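PDB 1WKR: polyporopepsin from Irpex lacteus, which cleaves proteins as a pepsin-like aspartic endopeptidase of broad specificity with milk-clotting activity, and is held here in complex with the inhibitor pepstatin. Local coordinates for residues A[15-20]-A[26-31]; A[77-82]-A[130-135]; A[103-108]-A[158-163]; A[143-148]-A[211-216]. One frame throughout, in Å; residues are numbered along the deposited sequence.

Contact 1: residues A[15-20]-A[26-31]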
loop_
_atom_site.group_PDB
_atom_site.type_symbol
_atom_site.label_atom_id
_atom_site.label_comp_id
_atom_site.label_asym_id
_atom_site.label_seq_id
_atom_site.Cartn_x
_atom_site.Cartn_y
_atom_site.Cartn_z
ATOM N N VAL A 15 5.233 7.055 -4.231
ATOM C CA VAL A 15 5.265 8.315 -3.512
ATOM C C VAL A 15 4.395 9.319 -4.188
ATOM O O VAL A 15 4.035 9.248 -5.361
ATOM C CB VAL A 15 6.690 8.892 -3.442
ATOM C CG1 VAL A 15 7.525 8.019 -2.503
ATOM C CG2 VAL A 15 7.346 9.026 -4.823
ATOM N N VAL A 16 3.995 10.337 -3.402
ATOM C CA VAL A 16 3.320 11.525 -3.905
ATOM C C VAL A 16 4.058 12.721 -3.327
ATOM O O VAL A 16 4.585 12.715 -2.235
ATOM C CB VAL A 16 1.817 11.607 -3.540
ATOM C CG1 VAL A 16 1.010 10.558 -4.249
ATOM C CG2 VAL A 16 1.624 11.468 -2.028
ATOM N N ASN A 17 4.071 13.815 -4.112
ATOM C CA ASN A 17 4.492 15.128 -3.607
ATOM C C ASN A 17 3.454 15.704 -2.738
ATOM O O ASN A 17 2.247 15.765 -3.038
ATOM C CB ASN A 17 4.741 16.102 -4.828
ATOM C CG ASN A 17 5.989 15.697 -5.509
ATOM O OD1 ASN A 17 5.990 15.988 -6.819
ATOM N ND2 ASN A 17 6.922 15.183 -4.964
ATOM N N VAL A 18 3.899 16.185 -1.567
ATOM C CA VAL A 18 3.018 16.745 -0.539
ATOM C C VAL A 18 3.615 18.070 -0.097
ATOM O O VAL A 18 4.826 18.109 0.331
ATOM C CB VAL A 18 2.876 15.816 0.690
ATOM C CG1 VAL A 18 1.938 16.365 1.715
ATOM C CG2 VAL A 18 2.437 14.415 0.216
ATOM N N GLY A 19 2.884 19.150 -0.182
ATOM C CA GLY A 19 3.377 20.425 0.386
ATOM C C GLY A 19 3.046 20.532 1.834
ATOM O O GLY A 19 1.962 20.127 2.295
ATOM N N VAL A 20 3.971 21.082 2.625
ATOM C CA VAL A 20 3.767 21.333 4.026
ATOM C C VAL A 20 4.247 22.751 4.329
ATOM O O VAL A 20 5.389 23.108 3.963
ATOM C CB VAL A 20 4.490 20.319 4.904
ATOM C CG1 VAL A 20 4.159 20.621 6.373
ATOM C CG2 VAL A 20 4.079 18.852 4.531
ATOM N N THR A 26 7.975 21.111 -0.519
ATOM C CA THR A 26 7.546 19.816 -0.995
ATOM C C THR A 26 8.338 18.680 -0.434
ATOM O O THR A 26 9.587 18.700 -0.386
ATOM C CB THR A 26 7.725 19.797 -2.504
ATOM O OG1 THR A 26 6.828 20.770 -3.084
ATOM C CG2 THR A 26 7.246 18.427 -3.099
ATOM N N TYR A 27 7.632 17.621 0.014
ATOM C CA TYR A 27 8.223 16.417 0.522
ATOM C C TYR A 27 7.658 15.260 -0.317
ATOM O O TYR A 27 6.489 15.270 -0.734
ATOM C CB TYR A 27 7.840 16.186 1.987
ATOM C CG TYR A 27 8.306 17.336 2.880
ATOM C CD1 TYR A 27 7.548 18.496 2.971
ATOM C CD2 TYR A 27 9.487 17.251 3.587
ATOM C CE1 TYR A 27 7.942 19.562 3.762
ATOM C CE2 TYR A 27 9.923 18.358 4.429
ATOM C CZ TYR A 27 9.100 19.419 4.450
ATOM O OH TYR A 27 9.492 20.516 5.296
ATOM N N SER A 28 8.463 14.197 -0.510
ATOM C CA SER A 28 7.994 13.025 -1.291
ATOM C C SER A 28 7.615 11.955 -0.269
ATOM O O SER A 28 8.487 11.373 0.370
ATOM C CB SER A 28 9.104 12.619 -2.209
ATOM O OG SER A 28 8.643 11.525 -2.996
ATOM N N LEU A 29 6.311 11.724 -0.085
ATOM C CA LEU A 29 5.822 10.850 0.948
ATOM C C LEU A 29 5.320 9.567 0.370
ATOM O O LEU A 29 4.624 9.514 -0.662
ATOM C CB LEU A 29 4.698 11.513 1.745
ATOM C CG LEU A 29 5.089 12.859 2.451
ATOM C CD1 LEU A 29 4.012 13.216 3.431
ATOM C CD2 LEU A 29 6.421 12.714 3.259
ATOM N N LEU A 30 5.635 8.457 1.074
ATOM C CA LEU A 30 5.274 7.106 0.648
ATOM C C LEU A 30 3.782 6.874 0.882
ATOM O O LEU A 30 3.274 7.079 1.986
ATOM C CB LEU A 30 6.136 6.146 1.461
ATOM C CG LEU A 30 6.126 4.649 1.051
ATOM C CD1 LEU A 30 7.436 3.979 1.470
ATOM C CD2 LEU A 30 4.942 3.901 1.698
ATOM N N VAL A 31 3.088 6.438 -0.148
ATOM C CA VAL A 31 1.634 6.205 -0.065
ATOM C C VAL A 31 1.365 4.917 0.701
ATOM O O VAL A 31 1.667 3.812 0.212
ATOM C CB VAL A 31 0.996 6.115 -1.441
ATOM C CG1 VAL A 31 -0.490 5.755 -1.355
ATOM C CG2 VAL A 31 1.214 7.422 -2.216
HETATM O O HOH W 1 7.427 22.303 5.771
#
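Val15 and Ser28 meet as a bump against an oxygen: Ser28 OG, turned anti to its own backbone N (chi1 -178°), lies 3.3 Å from Val15 CB and 3.4 Å from Val15 CG2, against the branch point of Val15 and nearer CG2 than CG1. On the same face of the two antiparallel strands, the methyl CG2 of Thr26 rests along the flank of Asn17, about equally close to CB, CG and ND2 of the amide side chain. The other face is mostly apolar. There Val18 CG2 presses on the CG-CD1 arm of Leu29, 3.8 Å from Leu29 CD1, the two side chains crossing at about a right angle. A diagonal step away, Val16 CG1 meets Val31 CG2 at 3.7 Å. At the far end Val20 lies against one flank of the Tyr27 ring, its CB 3.7 Å from Tyr27 CE1, while Val18 O sits at the ring edge. Val18 and Val20 are backed by Val77, Leu79 and Leu40. The Tyr27 hydroxyl is bound to Val47 N, and a water bridges it to Val20 O. Beneath these side chains run two hydrogen-bonded pairs: Val16 N to Leu29 O and Leu29 N to Val16 O, and likewise Val18 N to Tyr27 O and Tyr27 N to Val18 O, all 2.9 Å. The short strand axes meet at 142°, so the pair is well twisted. This is the beta hairpin near the start of the N-terminal lobe of a pepsin-like protease, whose second strand runs straight into the catalytic Asp32.

Contact 2: residues A[77-82]-A[130-135]; sequences VTLGSL and DNLFSQ
Leu132 projects from the helix toward Leu79 and Leu82, and everything that crosses this contact is apolar. Its CD2 methyl lies 3.8 Å from Leu82 CB and covers the root of that side chain, while its CD1 methyl comes to 4.0 Å from Leu82 CD1 nearer the tip. The two methyls of Leu132 thus lie along one side of Leu82, and the two side chains cross at about a right angle. Leu82 CG is placed anti to its carbonyl carbon (chi1 -54°), with the extended chain bringing CD1 up to both Leu132 methyls. Leu79 adds a looser touch, its CD1 4.4 Å from Leu132 CD1. Phe162 touches all three leucines and Ile84 packs on Leu132; all three are buried, although only 125 Å² is shared by the segments.

Backbone hydrogen bonds shape each partner separately. Leu79 and Leu82 bond reciprocally, Leu79 N to Leu82 O and Leu82 N to Leu79 O at 2.9 Å each, around a type II' turn with Gly80 at its first corner, where phi is positive. In the helix, Ser134 N reaches Asp130 O and Gln135 N reaches Asn131 O. Side-chain polar bonds work from the flanks: Asn131 ND2 holds Gln87 OE1, and Gln135 NE2 holds Thr83 O, both tying the helical segment to the strand that follows the turn. Here a tight two-residue beta hairpin, joining strands 67-79 and 82-96, packs against the short helix 128-134 in the N-terminal lobe of the pepsin-like fold.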
loop_
_atom_site.group_PDB
_atom_site.type_symbol
_atom_site.label_atom_id
_atom_site.label_comp_id
_atom_site.label_asym_id
_atom_site.label_seq_id
_atom_site.Cartn_x
_atom_site.Cartn_y
_atom_site.Cartn_z
ATOM N N VAL A 77 -1.211 21.149 4.994
ATOM C CA VAL A 77 -0.743 20.109 4.034
ATOM C C VAL A 77 -1.460 20.275 2.741
ATOM O O VAL A 77 -2.730 20.402 2.732
ATOM C CB VAL A 77 -1.043 18.731 4.681
ATOM C CG1 VAL A 77 -0.871 17.606 3.668
ATOM C CG2 VAL A 77 -0.102 18.544 5.888
ATOM N N THR A 78 -0.750 20.213 1.630
ATOM C CA THR A 78 -1.331 20.360 0.276
ATOM C C THR A 78 -1.099 19.108 -0.515
ATOM O O THR A 78 0.011 18.566 -0.562
ATOM C CB THR A 78 -0.624 21.538 -0.460
ATOM O OG1 THR A 78 -0.770 22.768 0.358
ATOM C CG2 THR A 78 -1.270 21.850 -1.723
ATOM N N LEU A 79 -2.190 18.606 -1.090
ATOM C CA LEU A 79 -2.203 17.403 -1.916
ATOM C C LEU A 79 -2.850 17.838 -3.249
ATOM O O LEU A 79 -4.060 18.004 -3.351
ATOM C CB LEU A 79 -3.084 16.309 -1.253
ATOM C CG LEU A 79 -2.446 15.754 0.028
ATOM C CD1 LEU A 79 -3.458 14.950 0.872
ATOM C CD2 LEU A 79 -1.287 14.847 -0.377
ATOM N N GLY A 80 -2.012 18.000 -4.255
ATOM C CA GLY A 80 -2.539 18.538 -5.571
ATOM C C GLY A 80 -3.168 19.841 -5.325
ATOM O O GLY A 80 -2.450 20.828 -4.749
ATOM N N SER A 81 -4.422 20.064 -5.623
ATOM C CA SER A 81 -5.200 21.281 -5.415
ATOM C C SER A 81 -5.958 21.334 -4.187
ATOM O O SER A 81 -6.831 22.221 -3.909
ATOM C CB SER A 81 -6.140 21.610 -6.612
ATOM O OG SER A 81 -7.110 20.655 -6.561
ATOM N N LEU A 82 -5.771 20.339 -3.294
ATOM C CA LEU A 82 -6.507 20.246 -2.008
ATOM C C LEU A 82 -5.600 20.738 -0.916
ATOM O O LEU A 82 -4.387 20.419 -0.867
ATOM C CB LEU A 82 -6.942 18.809 -1.760
ATOM C CG LEU A 82 -7.755 18.167 -2.917
ATOM C CD1 LEU A 82 -8.108 16.751 -2.461
ATOM C CD2 LEU A 82 -9.057 18.934 -3.209
ATOM N N ASP A 130 -9.719 11.842 6.308
ATOM C CA ASP A 130 -10.721 12.270 7.267
ATOM C C ASP A 130 -10.851 13.794 7.314
ATOM O O ASP A 130 -11.968 14.299 7.347
ATOM C CB ASP A 130 -10.326 11.791 8.689
ATOM C CG ASP A 130 -10.467 10.359 8.891
ATOM O OD1 ASP A 130 -11.242 9.681 8.211
ATOM O OD2 ASP A 130 -9.771 9.855 9.850
ATOM N N ASN A 131 -9.731 14.513 7.331
ATOM C CA ASN A 131 -9.777 15.963 7.392
ATOM C C ASN A 131 -10.296 16.591 6.134
ATOM O O ASN A 131 -11.078 17.577 6.175
ATOM C CB ASN A 131 -8.409 16.542 7.761
ATOM C CG ASN A 131 -8.070 16.340 9.214
ATOM O OD1 ASN A 131 -8.935 16.373 10.092
ATOM N ND2 ASN A 131 -6.777 16.125 9.495
ATOM N N LEU A 132 -9.893 16.116 4.958
ATOM C CA LEU A 132 -10.434 16.596 3.695
ATOM C C LEU A 132 -11.965 16.464 3.723
ATOM O O LEU A 132 -12.656 17.355 3.185
ATOM C CB LEU A 132 -9.892 15.780 2.527
ATOM C CG LEU A 132 -8.434 16.188 2.165
ATOM C CD1 LEU A 132 -7.879 15.115 1.201
ATOM C CD2 LEU A 132 -8.382 17.555 1.509
ATOM N N PHE A 133 -12.494 15.379 4.268
ATOM C CA PHE A 133 -13.932 15.222 4.320
ATOM C C PHE A 133 -14.558 16.075 5.388
ATOM O O PHE A 133 -15.565 16.784 5.109
ATOM C CB PHE A 133 -14.266 13.750 4.549
ATOM C CG PHE A 133 -15.765 13.600 4.661
ATOM C CD1 PHE A 133 -16.570 13.805 3.522
ATOM C CD2 PHE A 133 -16.388 13.345 5.905
ATOM C CE1 PHE A 133 -17.990 13.810 3.661
ATOM C CE2 PHE A 133 -17.795 13.304 5.972
ATOM C CZ PHE A 133 -18.551 13.546 4.880
ATOM N N SER A 134 -14.048 16.113 6.617
ATOM C CA SER A 134 -14.756 16.859 7.694
ATOM C C SER A 134 -14.648 18.351 7.429
ATOM O O SER A 134 -15.574 19.082 7.911
ATOM C CB SER A 134 -14.150 16.489 9.064
ATOM O OG SER A 134 -12.826 16.903 9.146
ATOM N N GLN A 135 -13.674 18.844 6.740
ATOM C CA GLN A 135 -13.595 20.264 6.441
ATOM C C GLN A 135 -14.455 20.625 5.245
ATOM O O GLN A 135 -14.542 21.839 4.911
ATOM C CB GLN A 135 -12.124 20.650 6.202
ATOM C CG GLN A 135 -11.650 20.360 4.854
ATOM C CD GLN A 135 -10.056 20.531 4.695
ATOM O OE1 GLN A 135 -9.363 20.687 5.719
ATOM N NE2 GLN A 135 -9.595 20.394 3.468
#

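Contact 3: residues A[103-108]-A[158-163]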
loop_
_atom_site.group_PDB
_atom_site.type_symbol
_atom_site.label_atom_id
_atom_site.label_comp_id
_atom_site.label_asym_id
_atom_site.label_seq_id
_atom_site.Cartn_x
_atom_site.Cartn_y
_atom_site.Cartn_z
ATOM N N GLY A 103 9.114 10.347 4.193
ATOM C CA GLY A 103 8.213 9.932 5.237
ATOM C C GLY A 103 7.026 9.216 4.567
ATOM O O GLY A 103 7.158 8.690 3.470
ATOM N N ILE A 104 5.885 9.220 5.292
ATOM C CA ILE A 104 4.690 8.457 4.882
ATOM C C ILE A 104 3.489 9.390 4.791
ATOM O O ILE A 104 3.292 10.255 5.673
ATOM C CB ILE A 104 4.413 7.272 5.852
ATOM C CG1 ILE A 104 5.480 6.212 5.643
ATOM C CG2 ILE A 104 2.989 6.732 5.671
ATOM C CD1 ILE A 104 5.296 4.948 6.535
ATOM N N LEU A 105 2.676 9.150 3.778
ATOM C CA LEU A 105 1.304 9.683 3.708
ATOM C C LEU A 105 0.375 8.582 4.271
ATOM O O LEU A 105 0.220 7.540 3.627
ATOM C CB LEU A 105 0.913 10.062 2.299
ATOM C CG LEU A 105 -0.472 10.748 2.197
ATOM C CD1 LEU A 105 -0.377 12.168 2.701
ATOM C CD2 LEU A 105 -1.000 10.708 0.807
ATOM N N GLY A 106 -0.143 8.801 5.482
ATOM C CA GLY A 106 -0.850 7.744 6.216
ATOM C C GLY A 106 -2.321 7.765 5.890
ATOM O O GLY A 106 -3.084 8.634 6.343
ATOM N N VAL A 107 -2.724 6.830 5.029
ATOM C CA VAL A 107 -4.124 6.740 4.519
ATOM C C VAL A 107 -4.798 5.429 4.928
ATOM O O VAL A 107 -5.888 5.112 4.449
ATOM C CB VAL A 107 -4.206 7.035 3.012
ATOM C CG1 VAL A 107 -4.062 8.545 2.755
ATOM C CG2 VAL A 107 -3.146 6.266 2.202
ATOM N N GLY A 108 -4.207 4.739 5.899
ATOM C CA GLY A 108 -4.872 3.669 6.643
ATOM C C GLY A 108 -6.004 4.251 7.471
ATOM O O GLY A 108 -6.210 5.481 7.563
ATOM N N GLY A 158 0.879 6.668 -11.605
ATOM C CA GLY A 158 -0.183 6.372 -10.611
ATOM C C GLY A 158 -0.985 7.583 -10.284
ATOM O O GLY A 158 -0.678 8.730 -10.705
ATOM N N GLU A 159 -2.034 7.373 -9.486
ATOM C CA GLU A 159 -2.939 8.482 -9.101
ATOM C C GLU A 159 -3.610 8.157 -7.806
ATOM O O GLU A 159 -4.041 7.027 -7.582
ATOM C CB GLU A 159 -3.999 8.742 -10.210
ATOM C CG GLU A 159 -4.906 9.947 -9.901
ATOM C CD GLU A 159 -5.907 10.081 -10.981
ATOM O OE1 GLU A 159 -6.870 9.246 -11.037
ATOM O OE2 GLU A 159 -5.833 11.049 -11.731
ATOM N N LEU A 160 -3.729 9.146 -6.952
ATOM C CA LEU A 160 -4.655 9.130 -5.776
ATOM C C LEU A 160 -5.798 10.035 -6.073
ATOM O O LEU A 160 -5.561 11.192 -6.483
ATOM C CB LEU A 160 -3.959 9.578 -4.497
ATOM C CG LEU A 160 -3.137 8.496 -3.791
ATOM C CD1 LEU A 160 -2.218 7.694 -4.562
ATOM C CD2 LEU A 160 -2.587 9.112 -2.457
ATOM N N THR A 161 -7.016 9.611 -5.814
ATOM C CA THR A 161 -8.200 10.499 -5.961
ATOM C C THR A 161 -8.903 10.491 -4.615
ATOM O O THR A 161 -9.310 9.441 -4.085
ATOM C CB THR A 161 -9.168 10.044 -7.043
ATOM O OG1 THR A 161 -8.431 9.911 -8.302
ATOM C CG2 THR A 161 -10.250 11.046 -7.267
ATOM N N PHE A 162 -9.048 11.667 -4.045
ATOM C CA PHE A 162 -9.746 11.848 -2.762
ATOM C C PHE A 162 -11.191 12.298 -3.046
ATOM O O PHE A 162 -11.416 13.331 -3.696
ATOM C CB PHE A 162 -9.053 12.926 -1.929
ATOM C CG PHE A 162 -7.675 12.472 -1.437
ATOM C CD1 PHE A 162 -7.581 11.756 -0.236
ATOM C CD2 PHE A 162 -6.528 12.715 -2.168
ATOM C CE1 PHE A 162 -6.333 11.360 0.257
ATOM C CE2 PHE A 162 -5.295 12.224 -1.669
ATOM C CZ PHE A 162 -5.207 11.576 -0.474
ATOM N N GLY A 163 -12.127 11.509 -2.578
ATOM C CA GLY A 163 -13.542 11.899 -2.627
ATOM C C GLY A 163 -14.311 11.342 -3.818
ATOM O O GLY A 163 -15.517 11.625 -3.899
#
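Leu105 and Val107 carry one side of this contact, facing Leu160 and Phe162 across a purely hydrophobic layer. They belong to the psi motif of the pepsin-like fold, in which the hydrophobic-hydrophobic-glycine run Ile104-Leu105-Gly106 lies beside the strand that ends at Asp32. Strand 158-162 is part of the six-stranded interdomain sheet that such enzymes build beneath the active-site cleft, so the contact binds the N-terminal lobe to that sheet. Leu105 comes first: its CG stands anti to the backbone N (chi1 -175°), and a chi2 of 75° sets CD2 as the leading methyl. Leu160 answers with its own CD2, and the two leucines meet tip to tip, 4.0 Å between the CD2 methyls. The same Leu105 CD2 also grazes the ring of Phe162 near its plane, at 4.5 Å from CZ. Leu29 on one partner, and Val31, Val5 and Ala7 on the other, extend the packing around this pair. Gly106 follows, its N bonded to Thr38 OG1. At Val107 the chain leaves the strand; its side chain turns toward the sheet, while its carbonyl O is taken by Trp189 NE1. Thr129 and Leu132 of the helix 128-134 pack on the Phe162 side chain too. Val107 approaches the Phe162 ring from its rim, near the ring plane, with CG1 4.4 Å from Phe162 CE1.

Contact 4: residues A[143-148]-A[211-216]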
loop_
_atom_site.group_PDB
_atom_site.type_symbol
_atom_site.label_atom_id
_atom_site.label_comp_id
_atom_site.label_asym_id
_atom_site.label_seq_id
_atom_site.Cartn_x
_atom_site.Cartn_y
_atom_site.Cartn_z
ATOM N N LEU A 143 -10.841 7.309 -0.585
ATOM C CA LEU A 143 -9.623 7.440 -1.372
ATOM C C LEU A 143 -9.631 6.333 -2.392
ATOM O O LEU A 143 -9.864 5.194 -2.042
ATOM C CB LEU A 143 -8.378 7.289 -0.429
ATOM C CG LEU A 143 -7.056 7.109 -1.202
ATOM C CD1 LEU A 143 -6.650 8.314 -2.013
ATOM C CD2 LEU A 143 -5.951 6.793 -0.184
ATOM N N ALA A 144 -9.303 6.614 -3.651
ATOM C CA ALA A 144 -9.179 5.593 -4.701
ATOM C C ALA A 144 -7.807 5.674 -5.281
ATOM O O ALA A 144 -7.271 6.783 -5.580
ATOM C CB ALA A 144 -10.241 5.817 -5.754
ATOM N N VAL A 145 -7.134 4.530 -5.478
ATOM C CA VAL A 145 -5.722 4.468 -5.844
ATOM C C VAL A 145 -5.564 3.702 -7.133
ATOM O O VAL A 145 -5.995 2.544 -7.265
ATOM C CB VAL A 145 -4.933 3.762 -4.717
ATOM C CG1 VAL A 145 -3.481 3.565 -5.151
ATOM C CG2 VAL A 145 -5.014 4.529 -3.438
ATOM N N SER A 146 -4.846 4.337 -8.077
ATOM C CA SER A 146 -4.393 3.727 -9.318
ATOM C C SER A 146 -2.903 3.520 -9.296
ATOM O O SER A 146 -2.129 4.520 -9.234
ATOM C CB SER A 146 -4.791 4.592 -10.489
ATOM O OG SER A 146 -4.203 4.117 -11.704
ATOM N N PHE A 147 -2.461 2.268 -9.335
ATOM C CA PHE A 147 -1.072 1.885 -9.629
ATOM C C PHE A 147 -1.045 1.183 -10.964
ATOM O O PHE A 147 -2.067 0.708 -11.461
ATOM C CB PHE A 147 -0.512 0.973 -8.530
ATOM C CG PHE A 147 -0.301 1.592 -7.157
ATOM C CD1 PHE A 147 -0.402 2.920 -6.914
ATOM C CD2 PHE A 147 0.103 0.762 -6.133
ATOM C CE1 PHE A 147 -0.112 3.456 -5.649
ATOM C CE2 PHE A 147 0.381 1.257 -4.844
ATOM C CZ PHE A 147 0.276 2.618 -4.630
ATOM N N GLU A 148 0.136 1.131 -11.592
ATOM C CA GLU A 148 0.308 0.471 -12.875
ATOM C C GLU A 148 1.646 -0.220 -12.911
ATOM O O GLU A 148 2.591 0.215 -12.221
ATOM C CB GLU A 148 0.256 1.514 -14.011
ATOM C CG GLU A 148 -1.073 2.182 -14.133
ATOM C CD GLU A 148 -1.135 3.237 -15.231
ATOM O OE1 GLU A 148 -0.109 3.487 -15.942
ATOM O OE2 GLU A 148 -2.270 3.810 -15.345
ATOM N N VAL A 211 -5.181 -4.970 2.555
ATOM C CA VAL A 211 -4.776 -4.379 1.256
ATOM C C VAL A 211 -3.907 -3.207 1.572
ATOM O O VAL A 211 -4.358 -2.240 2.228
ATOM C CB VAL A 211 -6.032 -3.998 0.450
ATOM C CG1 VAL A 211 -5.590 -3.411 -0.896
ATOM C CG2 VAL A 211 -6.961 -5.185 0.254
ATOM N N ASP A 212 -2.661 -3.254 1.140
ATOM C CA ASP A 212 -1.646 -2.320 1.648
ATOM C C ASP A 212 -0.757 -1.845 0.495
ATOM O O ASP A 212 0.131 -2.559 0.043
ATOM C CB ASP A 212 -0.823 -2.998 2.742
ATOM C CG ASP A 212 0.123 -2.060 3.362
ATOM O OD1 ASP A 212 0.144 -0.842 3.078
ATOM O OD2 ASP A 212 0.965 -2.514 4.264
ATOM N N THR A 213 -0.924 -0.583 0.110
ATOM C CA THR A 213 -0.067 0.040 -0.883
ATOM C C THR A 213 1.391 0.096 -0.463
ATOM O O THR A 213 2.259 0.231 -1.326
ATOM C CB THR A 213 -0.537 1.473 -1.198
ATOM O OG1 THR A 213 -0.542 2.246 0.018
ATOM C CG2 THR A 213 -1.968 1.517 -1.807
ATOM N N GLY A 214 1.653 0.103 0.866
ATOM C CA GLY A 214 3.002 0.256 1.440
ATOM C C GLY A 214 3.651 -1.044 1.800
ATOM O O GLY A 214 4.654 -1.068 2.547
ATOM N N THR A 215 3.108 -2.183 1.328
ATOM C CA THR A 215 3.862 -3.469 1.335
ATOM C C THR A 215 4.179 -3.769 -0.120
ATOM O O THR A 215 3.288 -3.770 -0.970
ATOM C CB THR A 215 3.041 -4.581 1.962
ATOM O OG1 THR A 215 2.956 -4.361 3.379
ATOM C CG2 THR A 215 3.676 -5.949 1.776
ATOM N N THR A 216 5.441 -4.047 -0.439
ATOM C CA THR A 216 5.822 -4.254 -1.829
ATOM C C THR A 216 5.193 -5.534 -2.385
ATOM O O THR A 216 4.544 -5.557 -3.440
ATOM C CB THR A 216 7.337 -4.358 -1.989
ATOM O OG1 THR A 216 7.957 -3.238 -1.356
ATOM C CG2 THR A 216 7.743 -4.374 -3.462
#
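Thr213 OG1 is gripped by two groups from the other half of the active site: it bonds to the carbonyl O of Val31 and receives the N-H of Thr33. Thr33 OG1 in turn bonds to Val211 O, which makes the fireman's grip of pepsin-like proteases, where the two Asp-Thr-Gly loops interlock. With OG1 set between its backbone N and carbonyl carbon (chi1 58°), Thr213 turns its CG2 toward strand 143-146 and the residues just after it. The neighbouring catalytic Asp212 is positioned by its own loop. Gly214 N meets Asp212 OD1 at 2.8 Å in an Asx turn, and Thr215 OG1 meets Asp212 OD2 at 2.9 Å, both from above the carboxylate plane; OD2 also bonds to the bound inhibitor. Across the contact, the interaction is apolar. Phe147, whose ring stacks with Tyr14 and whose side chain touches Leu310 and Leu313, crosses Thr213 at about a right angle. Its CZ lies 3.7 Å from Thr213 CB, and both CZ and CE2 are 3.8 Å from Thr213 CG2. Val145 adds a looser contact beside the ring, with CG1 4.2 Å from Thr213 CG2.

The four contacts run from the rim of the N-terminal lobe to the catalytic centre. Contact 2 lies farthest out, its centre about 20 Å from the centre of the chain, that of contact 4 about 4 Å. Phe162 of contact 3 reaches contact 2, its CD1 3.7 Å from Leu132 CD1. Contacts 1 and 2 share neighbouring strands, Gly19 O lying 2.8 Å from Thr78 N. Leu30 O and Leu105 N, 2.8 Å apart, join contacts 1 and 3; Thr161 N and Ala144 O, also 2.8 Å, join contacts 3 and 4. Val31 O to Thr213 OG1, 2.7 Å, ties contact 1, which Asp32 follows, to contact 4, which holds Asp212. The inhibitor meets Leu30 of contact 1 and Asp212 and Thr216 of contact 4.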